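Local coordinates for protein oxidoreductase, zinc-binding dehydrogenase family (PDB 5K1S) that probably acts as a zinc-containing medium-chain reductase in the alternative de novo route to isovaleryl coenzyme A, at residues G45-R50 against G83-V88. Sequence-based numbering, arbitrary orientation.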
ATOM      1  N   GLY A  45     -35.609 -10.630   1.266  1.00 47.92           N
ATOM      2  CA  GLY A  45     -34.475  -9.730   1.269  1.00 47.48           C
ATOM      3  C   GLY A  45     -34.138  -9.122  -0.072  1.00 46.64           C
ATOM      4  O   GLY A  45     -33.117  -8.434  -0.182  1.00 46.44           O
ATOM      5  N   GLU A  46     -34.957  -9.347  -1.092  1.00 55.60           N
ATOM      6  CA  GLU A  46     -34.696  -8.853  -2.436  1.00 53.14           C
ATOM      7  C   GLU A  46     -35.731  -7.806  -2.829  1.00 52.64           C
ATOM      8  O   GLU A  46     -36.745  -7.602  -2.157  1.00 54.04           O
ATOM      9  CB  GLU A  46     -34.693 -10.006  -3.444  1.00 52.38           C
ATOM     10  CG  GLU A  46     -33.596 -11.029  -3.208  1.00 53.59           C
ATOM     11  CD  GLU A  46     -33.591 -12.131  -4.251  1.00 54.04           C
ATOM     12  OE1 GLU A  46     -34.655 -12.386  -4.857  1.00 53.94           O
ATOM     13  OE2 GLU A  46     -32.522 -12.741  -4.468  1.00 54.63           O
ATOM     14  N   VAL A  47     -35.458  -7.147  -3.951  1.00 54.28           N
ATOM     15  CA  VAL A  47     -36.263  -6.036  -4.443  1.00 53.59           C
ATOM     16  C   VAL A  47     -36.328  -6.130  -5.960  1.00 52.40           C
ATOM     17  O   VAL A  47     -35.328  -6.450  -6.613  1.00 51.56           O
ATOM     18  CB  VAL A  47     -35.667  -4.685  -3.990  1.00 53.44           C
ATOM     19  CG1 VAL A  47     -36.045  -3.556  -4.939  1.00 52.82           C
ATOM     20  CG2 VAL A  47     -36.124  -4.358  -2.575  1.00 55.26           C
ATOM     21  N   LEU A  48     -37.501  -5.853  -6.523  1.00 46.85           N
ATOM     22  CA  LEU A  48     -37.683  -5.808  -7.969  1.00 46.16           C
ATOM     23  C   LEU A  48     -37.566  -4.362  -8.432  1.00 46.05           C
ATOM     24  O   LEU A  48     -38.307  -3.494  -7.959  1.00 47.20           O
ATOM     25  CB  LEU A  48     -39.035  -6.393  -8.376  1.00 47.33           C
ATOM     26  CG  LEU A  48     -39.358  -6.363  -9.874  1.00 47.31           C
ATOM     27  CD1 LEU A  48     -38.332  -7.154 -10.676  1.00 46.09           C
ATOM     28  CD2 LEU A  48     -40.755  -6.896 -10.134  1.00 49.02           C
ATOM     29  N   LEU A  49     -36.644  -4.110  -9.355  1.00 50.29           N
ATOM     30  CA  LEU A  49     -36.367  -2.768  -9.841  1.00 50.40           C
ATOM     31  C   LEU A  49     -36.904  -2.585 -11.253  1.00 50.71           C
ATOM     32  O   LEU A  49     -36.897  -3.513 -12.066  1.00 50.24           O
ATOM     33  CB  LEU A  49     -34.863  -2.478  -9.836  1.00 49.51           C
ATOM     34  CG  LEU A  49     -34.215  -2.171  -8.487  1.00 49.77           C
ATOM     35  CD1 LEU A  49     -32.712  -2.074  -8.654  1.00 49.11           C
ATOM     36  CD2 LEU A  49     -34.768  -0.883  -7.894  1.00 51.04           C
ATOM     37  N   ARG A  50     -37.368  -1.371 -11.530  1.00 66.68           N
ATOM     38  CA  ARG A  50     -37.771  -0.962 -12.873  1.00 67.70           C
ATOM     39  C   ARG A  50     -36.637  -0.104 -13.415  1.00 67.39           C
ATOM     40  O   ARG A  50     -36.522   1.078 -13.084  1.00 68.43           O
ATOM     41  CB  ARG A  50     -39.097  -0.210 -12.836  1.00 69.91           C
ATOM     42  CG  ARG A  50     -39.836  -0.162 -14.164  1.00 71.57           C
ATOM     43  CD  ARG A  50     -39.337   0.950 -15.068  1.00 72.67           C
ATOM     44  NE  ARG A  50     -40.422   1.510 -15.872  1.00 75.59           N
ATOM     45  CZ  ARG A  50     -41.215   2.504 -15.481  1.00 77.67           C
ATOM     46  NH1 ARG A  50     -41.054   3.069 -14.288  1.00 77.15           N
ATOM     47  NH2 ARG A  50     -42.178   2.939 -16.284  1.00 80.65           N
ATOM     48  N   GLY A  83     -32.820   2.524 -11.038  1.00 47.66           N
ATOM     49  CA  GLY A  83     -34.209   2.246 -11.308  1.00 48.04           C
ATOM     50  C   GLY A  83     -35.112   2.557 -10.141  1.00 49.52           C
ATOM     51  O   GLY A  83     -34.735   3.266  -9.207  1.00 50.49           O
ATOM     52  N   GLU A  84     -36.321   2.003 -10.205  1.00 52.13           N
ATOM     53  CA  GLU A  84     -37.392   2.319  -9.271  1.00 53.92           C
ATOM     54  C   GLU A  84     -37.925   1.030  -8.665  1.00 53.11           C
ATOM     55  O   GLU A  84     -38.213   0.072  -9.388  1.00 51.95           O
ATOM     56  CB  GLU A  84     -38.516   3.078  -9.981  1.00 55.77           C
ATOM     57  CG  GLU A  84     -39.704   3.424  -9.106  1.00 57.85           C
ATOM     58  CD  GLU A  84     -40.814   4.098  -9.890  1.00 59.69           C
ATOM     59  OE1 GLU A  84     -40.652   4.268 -11.118  1.00 59.35           O
ATOM     60  OE2 GLU A  84     -41.848   4.452  -9.279  1.00 61.63           O
ATOM     61  N   VAL A  85     -38.060   1.014  -7.342  1.00 51.02           N
ATOM     62  CA  VAL A  85     -38.594  -0.148  -6.638  1.00 50.57           C
ATOM     63  C   VAL A  85     -40.084  -0.245  -6.949  1.00 51.77           C
ATOM     64  O   VAL A  85     -40.869   0.610  -6.529  1.00 53.86           O
ATOM     65  CB  VAL A  85     -38.345  -0.050  -5.129  1.00 51.47           C
ATOM     66  CG1 VAL A  85     -38.961  -1.240  -4.400  1.00 51.26           C
ATOM     67  CG2 VAL A  85     -36.852   0.043  -4.846  1.00 50.37           C
ATOM     68  N   ILE A  86     -40.480  -1.286  -7.687  1.00 46.20           N
ATOM     69  CA  ILE A  86     -41.891  -1.533  -7.969  1.00 46.71           C
ATOM     70  C   ILE A  86     -42.459  -2.672  -7.137  1.00 46.66           C
ATOM     71  O   ILE A  86     -43.690  -2.826  -7.078  1.00 47.29           O
ATOM     72  CB  ILE A  86     -42.128  -1.828  -9.465  1.00 46.09           C
ATOM     73  CG1 ILE A  86     -41.412  -3.115  -9.889  1.00 44.77           C
ATOM     74  CG2 ILE A  86     -41.660  -0.649 -10.309  1.00 46.28           C
ATOM     75  CD1 ILE A  86     -41.860  -3.643 -11.234  1.00 44.27           C
ATOM     76  N   GLU A  87     -41.612  -3.477  -6.501  1.00 47.87           N
ATOM     77  CA  GLU A  87     -42.080  -4.574  -5.669  1.00 47.78           C
ATOM     78  C   GLU A  87     -40.975  -4.939  -4.692  1.00 47.05           C
ATOM     79  O   GLU A  87     -39.791  -4.874  -5.034  1.00 45.75           O
ATOM     80  CB  GLU A  87     -42.468  -5.792  -6.515  1.00 46.53           C
ATOM     81  CG  GLU A  87     -42.961  -6.981  -5.706  1.00 46.50           C
ATOM     82  CD  GLU A  87     -43.208  -8.200  -6.569  1.00 45.27           C
ATOM     83  OE1 GLU A  87     -42.980  -8.114  -7.794  1.00 44.49           O
ATOM     84  OE2 GLU A  87     -43.625  -9.243  -6.025  1.00 45.23           O
ATOM     85  N   VAL A  88     -41.370  -5.320  -3.482  1.00 46.19           N
ATOM     86  CA  VAL A  88     -40.437  -5.737  -2.446  1.00 46.00           C
ATOM     87  C   VAL A  88     -40.850  -7.115  -1.956  1.00 45.73           C
ATOM     88  O   VAL A  88     -42.045  -7.425  -1.881  1.00 46.28           O
ATOM     89  CB  VAL A  88     -40.392  -4.736  -1.272  1.00 47.67           C
ATOM     90  CG1 VAL A  88     -40.040  -3.340  -1.773  1.00 48.20           C
ATOM     91  CG2 VAL A  88     -41.719  -4.720  -0.523  1.00 49.73           C
TER
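I86 sits between L48 and R50 on one face of an antiparallel strand pair, each of its two branches taking one neighbour. I86 CD1 meets L48 CD2 at 3.6 Å, the two side chains crossing at a slant, while CG2 rests on R50 CB. With chi1 at 64°, CG1 lies between the backbone N and the carbonyl carbon of I86, close to L48 O. Trimming I86 to an alanine removes both branches and is likely to leave L48 CD2 and the aliphatic base of R50 without their shared apolar neighbour. Beyond I86, the R50 and E84 side chains run alongside each other in the same direction; R50 NH1 reaches E84 OE1 edge-on in a long salt bridge of 3.4 Å, the guanidinium and carboxylate planes turned 39° apart. At the other end, the extended E87 chain brings OE1 against L48 CD2, and its OE2 pairs with R41.

The opposite face is apolar: V85 CG2 touches both V47 CG1 (3.7 Å) and L49 CD2 (3.8 Å), and V88 CG1 touches V47 CG2 more loosely. L149 backs both V47 and L49 here.

Backbone bonds set this pattern. E87 O accepts from L48 N at 2.9 Å, L48 O accepts from I86 N, and R50 and E84 exchange two bonds, R50 N to E84 O being 2.7 Å. Pairing L48 with E87 but L49 with V85 shifts the register by one, a beta bulge that fits I86 in as the extra residue. V47 and L49 also bond to strand 141-145 across the other edge of 46-50, making it an inner strand. This is sheet framework of the GroES-like domain of medium-chain dehydrogenases, with L49 about 11 Å from the zinc ligand H79, side chain to side chain.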